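Ricin B-like lectin (PDB 4IZX) probably works as a carbohydrate-binding lectin of the ricin B-like beta-trefoil family, here holding lactose through its galactose unit. Local coordinates at residues T13-I21 / L108-T116; L23-I31 / G73-D81. All coordinates share one frame; numbering follows the deposited sequence.

From the N terminus the chain runs along strand 9-14, turns through 15-19 and enters strand 20-23. Interaction 1 joins this first hairpin to residues 108-116, far along the chain, and closes a large loop. Interaction 2 lies wholly inside that loop. It closes a shorter one, from the sugar-binding loop 23-31 to strand 76-79. The two contacts are therefore nested and do not cross. Their centres lie about 16 Å apart, yet they touch in the interior: Leu108 packs on Leu76, and Ile21 packs on Ile31. Together they tie the first part of the beta-trefoil to its middle and its last part.

Interaction 1. Residues T13-I21 / L108-T116; sequences TNVKAGTVI and LDLSGYGDT
The turn between strands 9-14 and 20-23 lies against the end of strand 106-110 and the turn after it, with Ala17 CA 5.1 Å from Thr116 CA. No backbone ladder joins the two; side chains, packed on each other and on backbone carbonyls, make this contact between early and late parts of the beta-trefoil. Leu110 is central. With its CG anti to the backbone N (chi1 -179°), the branch points at the turn, and chi2 (60°) sets CD2 among Asn14, Ala17 and Thr19. Leu110 CD2 meets Ala17 CB at 3.5 Å, tighter than usual for two carbons. The flat amide of Asn14 lies against CB and CD2 of Leu110. That amide is tied at both ends. ND2 is bonded to His132 O, and OD1 accepts Ala17 N in the carbonyl plane, on a lone pair, in an Asx motif that shapes the turn. Trp135 of strand 135-138 also touches Asn14, Leu110 and Ile21. Deeper in, Ile21 CD1 meets Leu108 CD2 at 3.8 Å, the two side chains crossing at about a right angle. At the outer side, Ala17 CB also rests on Gly114 O and Thr116 CG2. A water links Thr19 OG1 to Asp115 O. Lys16 stretches out extended along the surface and ends in the one direct hydrogen bond between the segments, from Lys16 NZ to Tyr113 O at 2.8 Å, in the carbonyl plane.

Interaction 2. Residues L23-I31 / G73-D81; sequences LSGEDNKSI and GTRLVAVND. With GAL (beta-D-galactopyranose), chain B; BGC (beta-D-glucopyranose), chain C.
Lys29 and Ser30 lie against strand 76-79, where Ser30 and Val77 form a single beta bridge. Ala78 N gives a hydrogen bond of 2.8 Å to Lys29 O. Ile31 N reaches Leu76 O at 3.3 Å, from above the carbonyl plane. Lys29 adds its own side chain. It bends at chi2 (114°) and chi4 and crosses Val77 obliquely, with Lys29 CE near Val77 CB. Lys29 NZ then meets Ala78 O nearly head-on, in a hydrogen bond of 2.9 Å. On the buried side, Ile31 CB packs on Leu76 CB, and Leu23 CD1 touches Ala78 CB at 3.8 Å. On another side, Arg75 NH1 donates to Ser30 OG at 3.1 Å, close to the guanidinium plane. A water in the same plane joins Arg75 NH2 to Ser30 OG. Val77 CG1 sits over the rim of one guanidinium face, and Glu67 forms a salt bridge with Arg75 NE.

Asp27 sets the loop behind these contacts. Its OD1 accepts Lys29 N and Ser30 N from the same face of the carboxylate, and OD2 takes Ser30 OG on its syn lone pair. Ser30 OG is thus gripped by Asp27, Arg75 and water. Farther out, Ser24 OG accepts Glu26 N in an ST turn. Next to it, Gly25 N donates to galactose O4 at 2.8 Å. Asp22, His37 and Asn41 also bond the galactose, completing the galactose-binding site of a ricin B-type beta-trefoil lectin.

Interaction 1. Residues T13-I21 / L108-T116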
loop_
_atom_site.group_PDB
_atom_site.type_symbol
_atom_site.label_atom_id
_atom_site.label_comp_id
_atom_site.label_asym_id
_atom_site.label_seq_id
_atom_site.Cartn_x
_atom_site.Cartn_y
_atom_site.Cartn_z
ATOM N N THR A 13 4.872 -3.053 5.003
ATOM C CA THR A 13 4.902 -4.484 5.288
ATOM C C THR A 13 3.534 -4.918 5.814
ATOM O O THR A 13 2.987 -4.317 6.723
ATOM C CB THR A 13 5.967 -4.837 6.321
ATOM O OG1 THR A 13 7.229 -4.344 5.868
ATOM C CG2 THR A 13 6.081 -6.326 6.500
ATOM N N ASN A 14 2.982 -6.007 5.278
ATOM C CA ASN A 14 1.703 -6.515 5.768
ATOM C C ASN A 14 1.884 -7.147 7.135
ATOM O O ASN A 14 2.750 -8.014 7.310
ATOM C CB ASN A 14 1.157 -7.531 4.792
ATOM C CG ASN A 14 -0.295 -7.861 5.063
ATOM O OD1 ASN A 14 -0.610 -8.843 5.739
ATOM N ND2 ASN A 14 -1.179 -6.981 4.582
ATOM N N VAL A 15 1.046 -6.778 8.092
ATOM C CA VAL A 15 1.176 -7.313 9.454
ATOM C C VAL A 15 0.909 -8.804 9.497
ATOM O O VAL A 15 1.568 -9.530 10.250
ATOM C CB VAL A 15 0.244 -6.548 10.402
ATOM C CG1 VAL A 15 0.107 -7.225 11.765
ATOM C CG2 VAL A 15 0.749 -5.123 10.618
ATOM N N LYS A 16 -0.061 -9.288 8.722
ATOM C CA LYS A 16 -0.378 -10.712 8.721
ATOM C C LYS A 16 0.691 -11.513 8.006
ATOM O O LYS A 16 1.169 -12.519 8.533
ATOM C CB LYS A 16 -1.762 -10.961 8.113
ATOM C CG LYS A 16 -2.090 -12.446 8.129
ATOM C CD LYS A 16 -3.503 -12.798 7.992
ATOM C CE LYS A 16 -3.713 -14.284 8.242
ATOM N NZ LYS A 16 -4.972 -14.632 7.551
ATOM N N ALA A 17 1.066 -11.108 6.791
ATOM C CA ALA A 17 1.880 -11.946 5.919
ATOM C C ALA A 17 3.381 -11.734 6.058
ATOM O O ALA A 17 4.143 -12.645 5.752
ATOM C CB ALA A 17 1.490 -11.713 4.477
ATOM N N GLY A 18 3.806 -10.505 6.361
ATOM C CA GLY A 18 5.217 -10.200 6.393
ATOM C C GLY A 18 5.832 -9.834 5.059
ATOM O O GLY A 18 7.018 -9.506 5.021
ATOM N N THR A 19 5.093 -9.959 3.977
ATOM C CA THR A 19 5.497 -9.507 2.678
ATOM C C THR A 19 5.201 -8.011 2.541
ATOM O O THR A 19 4.464 -7.443 3.329
ATOM C CB THR A 19 4.817 -10.349 1.600
ATOM O OG1 THR A 19 3.407 -10.255 1.802
ATOM C CG2 THR A 19 5.277 -11.821 1.659
ATOM N N VAL A 20 5.829 -7.376 1.551
ATOM C CA VAL A 20 5.741 -5.938 1.362
ATOM C C VAL A 20 5.002 -5.579 0.089
ATOM O O VAL A 20 4.888 -6.392 -0.850
ATOM C CB VAL A 20 7.120 -5.263 1.377
ATOM C CG1 VAL A 20 7.870 -5.573 2.652
ATOM C CG2 VAL A 20 7.940 -5.612 0.149
ATOM N N ILE A 21 4.540 -4.333 0.023
ATOM C CA ILE A 21 3.921 -3.782 -1.173
ATOM C C ILE A 21 4.989 -3.571 -2.237
ATOM O O ILE A 21 5.947 -2.794 -2.028
ATOM C CB ILE A 21 3.160 -2.479 -0.870
ATOM C CG1 ILE A 21 2.090 -2.729 0.197
ATOM C CG2 ILE A 21 2.622 -1.863 -2.133
ATOM C CD1 ILE A 21 1.156 -1.561 0.432
ATOM N N LEU A 108 -6.608 -0.746 1.797
ATOM C CA LEU A 108 -5.732 -1.745 1.226
ATOM C C LEU A 108 -5.831 -3.045 1.975
ATOM O O LEU A 108 -5.797 -3.094 3.199
ATOM C CB LEU A 108 -4.264 -1.255 1.255
ATOM C CG LEU A 108 -3.804 -0.533 -0.003
ATOM C CD1 LEU A 108 -4.609 0.715 -0.282
ATOM C CD2 LEU A 108 -2.341 -0.178 0.128
ATOM N N ASP A 109 -5.837 -4.143 1.213
ATOM C CA ASP A 109 -6.106 -5.498 1.686
ATOM C C ASP A 109 -5.189 -6.410 0.856
ATOM O O ASP A 109 -5.254 -6.425 -0.371
ATOM C CB ASP A 109 -7.624 -5.748 1.454
ATOM C CG ASP A 109 -8.097 -7.141 1.788
ATOM O OD1 ASP A 109 -7.605 -8.114 1.157
ATOM O OD2 ASP A 109 -8.977 -7.261 2.672
ATOM N N LEU A 110 -4.333 -7.159 1.540
ATOM C CA LEU A 110 -3.532 -8.178 0.871
ATOM C C LEU A 110 -4.446 -9.370 0.644
ATOM O O LEU A 110 -4.984 -9.947 1.593
ATOM C CB LEU A 110 -2.305 -8.552 1.706
ATOM C CG LEU A 110 -1.379 -9.604 1.059
ATOM C CD1 LEU A 110 -0.832 -9.129 -0.285
ATOM C CD2 LEU A 110 -0.260 -9.968 2.011
ATOM N N SER A 111 -4.678 -9.682 -0.621
ATOM C CA SER A 111 -5.747 -10.607 -1.011
ATOM C C SER A 111 -5.491 -12.026 -0.547
ATOM O O SER A 111 -4.408 -12.377 -0.067
ATOM C CB SER A 111 -5.994 -10.540 -2.508
ATOM O OG SER A 111 -4.968 -11.087 -3.263
ATOM N N GLY A 112 -6.534 -12.840 -0.641
ATOM C CA GLY A 112 -6.503 -14.156 -0.057
ATOM C C GLY A 112 -6.331 -14.149 1.444
ATOM O O GLY A 112 -5.742 -15.076 2.014
ATOM N N TYR A 113 -6.803 -13.091 2.112
ATOM C CA TYR A 113 -6.687 -12.954 3.569
ATOM C C TYR A 113 -5.240 -12.919 3.993
ATOM O O TYR A 113 -4.821 -13.552 4.974
ATOM C CB TYR A 113 -7.482 -14.008 4.336
ATOM C CG TYR A 113 -8.812 -14.252 3.728
ATOM C CD1 TYR A 113 -9.793 -13.286 3.681
ATOM C CD2 TYR A 113 -9.072 -15.462 3.103
ATOM C CE1 TYR A 113 -10.997 -13.498 3.066
ATOM C CE2 TYR A 113 -10.270 -15.663 2.435
ATOM C CZ TYR A 113 -11.230 -14.666 2.427
ATOM O OH TYR A 113 -12.459 -14.864 1.854
ATOM N N GLY A 114 -4.441 -12.151 3.250
ATOM C CA GLY A 114 -3.035 -12.040 3.581
ATOM C C GLY A 114 -2.240 -13.259 3.126
ATOM O O GLY A 114 -1.302 -13.665 3.788
ATOM N N ASP A 115 -2.568 -13.780 1.948
ATOM C CA ASP A 115 -1.814 -14.904 1.354
ATOM C C ASP A 115 -0.357 -14.451 1.242
ATOM O O ASP A 115 -0.053 -13.353 0.759
ATOM C CB ASP A 115 -2.456 -15.266 0.012
ATOM C CG ASP A 115 -1.899 -16.544 -0.616
ATOM O OD1 ASP A 115 -0.764 -16.903 -0.387
ATOM O OD2 ASP A 115 -2.607 -17.117 -1.442
ATOM N N THR A 116 0.542 -15.297 1.756
ATOM C CA THR A 116 1.975 -14.977 1.770
ATOM C C THR A 116 2.666 -15.245 0.448
ATOM O O THR A 116 3.804 -14.889 0.274
ATOM C CB THR A 116 2.693 -15.752 2.886
ATOM O OG1 THR A 116 2.603 -17.155 2.593
ATOM C CG2 THR A 116 2.081 -15.460 4.236
HETATM O O HOH W 1 2.096 -11.855 -0.183
#

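Interaction 2. Residues L23-I31 / G73-D81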
loop_
_atom_site.group_PDB
_atom_site.type_symbol
_atom_site.label_atom_id
_atom_site.label_comp_id
_atom_site.label_asym_id
_atom_site.label_seq_id
_atom_site.Cartn_x
_atom_site.Cartn_y
_atom_site.Cartn_z
ATOM N N LEU A 23 5.831 -3.172 -6.526
ATOM C CA LEU A 23 5.459 -2.885 -7.891
ATOM C C LEU A 23 6.051 -3.982 -8.758
ATOM O O LEU A 23 7.263 -4.083 -8.948
ATOM C CB LEU A 23 5.954 -1.525 -8.325
ATOM C CG LEU A 23 5.683 -1.154 -9.779
ATOM C CD1 LEU A 23 4.219 -1.260 -10.123
ATOM C CD2 LEU A 23 6.182 0.233 -10.080
ATOM N N SER A 24 5.202 -4.871 -9.263
ATOM C CA SER A 24 5.644 -6.087 -9.941
ATOM C C SER A 24 6.677 -5.811 -11.014
ATOM O O SER A 24 6.438 -5.016 -11.943
ATOM C CB SER A 24 4.444 -6.756 -10.604
ATOM O OG SER A 24 4.892 -7.875 -11.332
ATOM N N GLY A 25 7.770 -6.552 -10.968
ATOM C CA GLY A 25 8.756 -6.459 -12.030
ATOM C C GLY A 25 8.346 -7.171 -13.303
ATOM O O GLY A 25 8.974 -6.977 -14.342
ATOM N N GLU A 26 7.268 -7.938 -13.246
ATOM C CA GLU A 26 6.788 -8.630 -14.420
ATOM C C GLU A 26 6.130 -7.702 -15.407
ATOM O O GLU A 26 6.363 -7.849 -16.615
ATOM C CB GLU A 26 5.846 -9.739 -14.057
ATOM C CG GLU A 26 5.651 -10.684 -15.235
ATOM N N ASP A 27 5.373 -6.731 -14.903
ATOM C CA ASP A 27 4.652 -5.770 -15.773
ATOM C C ASP A 27 4.843 -4.294 -15.413
ATOM O O ASP A 27 4.421 -3.422 -16.149
ATOM C CB ASP A 27 3.162 -6.138 -15.898
ATOM C CG ASP A 27 2.406 -6.025 -14.579
ATOM O OD1 ASP A 27 2.990 -5.529 -13.593
ATOM O OD2 ASP A 27 1.240 -6.467 -14.555
ATOM N N ASN A 28 5.579 -3.991 -14.348
ATOM C CA ASN A 28 5.765 -2.616 -13.860
ATOM C C ASN A 28 4.434 -1.890 -13.683
ATOM O O ASN A 28 4.383 -0.673 -13.742
ATOM C CB ASN A 28 6.780 -1.810 -14.679
ATOM C CG ASN A 28 8.106 -2.519 -14.767
ATOM O OD1 ASN A 28 8.698 -2.939 -13.763
ATOM N ND2 ASN A 28 8.515 -2.785 -15.988
ATOM N N LYS A 29 3.394 -2.647 -13.338
ATOM C CA LYS A 29 2.073 -2.089 -13.152
ATOM C C LYS A 29 1.279 -2.666 -11.969
ATOM O O LYS A 29 0.649 -1.964 -11.215
ATOM C CB LYS A 29 1.235 -2.210 -14.440
ATOM C CG LYS A 29 -0.169 -1.710 -14.288
ATOM C CD LYS A 29 -0.511 -0.490 -15.079
ATOM C CE LYS A 29 -1.995 -0.132 -14.934
ATOM N NZ LYS A 29 -2.273 1.352 -14.773
ATOM N N SER A 30 1.279 -3.974 -11.848
ATOM C CA SER A 30 0.488 -4.634 -10.815
ATOM C C SER A 30 1.136 -4.483 -9.455
ATOM O O SER A 30 2.352 -4.627 -9.308
ATOM C CB SER A 30 0.320 -6.110 -11.170
ATOM O OG SER A 30 -0.363 -6.303 -12.395
ATOM N N ILE A 31 0.310 -4.272 -8.442
ATOM C CA ILE A 31 0.784 -4.160 -7.077
ATOM C C ILE A 31 0.542 -5.444 -6.322
ATOM O O ILE A 31 -0.598 -5.944 -6.287
ATOM C CB ILE A 31 0.124 -2.973 -6.347
ATOM C CG1 ILE A 31 0.317 -1.650 -7.091
ATOM C CG2 ILE A 31 0.623 -2.879 -4.911
ATOM C CD1 ILE A 31 1.750 -1.206 -7.288
ATOM N N GLY A 73 -12.395 -5.806 -3.976
ATOM C CA GLY A 73 -11.632 -6.454 -4.999
ATOM C C GLY A 73 -10.982 -5.607 -6.050
ATOM O O GLY A 73 -10.222 -6.106 -6.840
ATOM N N THR A 74 -11.172 -4.303 -6.014
ATOM C CA THR A 74 -10.476 -3.400 -6.938
ATOM C C THR A 74 -8.984 -3.602 -6.785
ATOM O O THR A 74 -8.450 -3.589 -5.678
ATOM C CB THR A 74 -10.809 -1.934 -6.614
ATOM O OG1 THR A 74 -12.176 -1.724 -6.820
ATOM C CG2 THR A 74 -10.036 -0.946 -7.449
ATOM N N ARG A 75 -8.291 -3.781 -7.907
ATOM C CA ARG A 75 -6.842 -3.989 -7.893
ATOM C C ARG A 75 -6.077 -2.683 -7.683
ATOM O O ARG A 75 -6.436 -1.657 -8.261
ATOM C CB ARG A 75 -6.381 -4.596 -9.226
ATOM C CG ARG A 75 -6.849 -6.014 -9.513
ATOM C CD ARG A 75 -5.924 -6.703 -10.530
ATOM N NE ARG A 75 -5.670 -5.870 -11.701
ATOM C CZ ARG A 75 -4.488 -5.767 -12.302
ATOM N NH1 ARG A 75 -3.447 -6.447 -11.841
ATOM N NH2 ARG A 75 -4.347 -4.986 -13.363
ATOM N N LEU A 76 -5.011 -2.718 -6.884
ATOM C CA LEU A 76 -4.056 -1.612 -6.891
ATOM C C LEU A 76 -3.126 -1.778 -8.088
ATOM O O LEU A 76 -2.670 -2.880 -8.424
ATOM C CB LEU A 76 -3.257 -1.574 -5.597
ATOM C CG LEU A 76 -3.897 -0.757 -4.487
ATOM C CD1 LEU A 76 -5.138 -1.402 -3.936
ATOM C CD2 LEU A 76 -2.881 -0.386 -3.441
ATOM N N VAL A 77 -2.832 -0.655 -8.727
ATOM C CA VAL A 77 -1.950 -0.574 -9.883
ATOM C C VAL A 77 -1.141 0.725 -9.816
ATOM O O VAL A 77 -1.543 1.708 -9.201
ATOM C CB VAL A 77 -2.739 -0.625 -11.209
ATOM C CG1 VAL A 77 -3.379 -1.990 -11.438
ATOM C CG2 VAL A 77 -3.740 0.515 -11.322
ATOM N N ALA A 78 0.000 0.713 -10.503
ATOM C CA ALA A 78 0.742 1.925 -10.758
ATOM C C ALA A 78 -0.005 2.842 -11.717
ATOM O O ALA A 78 -0.520 2.376 -12.716
ATOM C CB ALA A 78 2.070 1.569 -11.412
ATOM N N VAL A 79 -0.043 4.130 -11.419
ATOM C CA VAL A 79 -0.755 5.116 -12.239
ATOM C C VAL A 79 0.153 6.311 -12.501
ATOM O O VAL A 79 1.105 6.588 -11.765
ATOM C CB VAL A 79 -2.076 5.560 -11.586
ATOM C CG1 VAL A 79 -3.017 4.393 -11.458
ATOM C CG2 VAL A 79 -1.885 6.246 -10.241
ATOM N N ASN A 80 -0.145 7.038 -13.564
ATOM C CA ASN A 80 0.675 8.161 -13.988
ATOM C C ASN A 80 0.607 9.349 -13.024
ATOM O O ASN A 80 1.614 9.949 -12.720
ATOM C CB ASN A 80 0.211 8.561 -15.395
ATOM C CG ASN A 80 1.064 9.642 -16.000
ATOM O OD1 ASN A 80 0.649 10.819 -16.061
ATOM N ND2 ASN A 80 2.229 9.271 -16.454
ATOM N N ASP A 81 -0.615 9.719 -12.647
ATOM C CA ASP A 81 -0.859 10.937 -11.898
ATOM C C ASP A 81 -0.855 10.587 -10.382
ATOM O O ASP A 81 -1.314 9.507 -9.989
ATOM C CB ASP A 81 -2.247 11.518 -12.257
ATOM C CG ASP A 81 -2.338 12.156 -13.609
ATOM O OD1 ASP A 81 -1.383 12.088 -14.392
ATOM O OD2 ASP A 81 -3.449 12.643 -13.875
HETATM C C1 GAL B . 10.744 -9.224 -9.862
HETATM C C2 GAL B . 10.981 -8.212 -8.785
HETATM C C3 GAL B . 10.188 -8.583 -7.533
HETATM C C4 GAL B . 8.718 -8.833 -7.893
HETATM C C5 GAL B . 8.664 -9.865 -8.996
HETATM C C6 GAL B . 7.239 -10.200 -9.433
HETATM O O2 GAL B . 12.358 -8.193 -8.462
HETATM O O3 GAL B . 10.329 -7.523 -6.586
HETATM O O4 GAL B . 8.103 -7.614 -8.361
HETATM O O5 GAL B . 9.358 -9.394 -10.149
HETATM O O6 GAL B . 7.271 -11.237 -10.433
HETATM C C2 BGC C . 11.213 -10.555 -14.313
HETATM C C3 BGC C . 10.633 -9.951 -13.018
HETATM C C4 BGC C . 11.715 -9.720 -11.985
HETATM C C5 BGC C . 13.026 -9.221 -12.615
HETATM C C6 BGC C . 14.191 -9.508 -11.683
HETATM C C1 BGC C . 12.298 -9.638 -14.836
HETATM O O1 BGC C . 12.685 -10.010 -16.173
HETATM O O2 BGC C . 10.098 -10.699 -15.182
HETATM O O3 BGC C . 9.581 -10.793 -12.501
HETATM O O4 BGC C . 11.288 -8.721 -11.052
HETATM O O5 BGC C . 13.295 -9.862 -13.855
HETATM O O6 BGC C . 14.162 -10.895 -11.320
HETATM O O HOH W 2 -1.905 -4.766 -14.305
HETATM O O HOH W 3 -2.658 -5.708 -8.074
#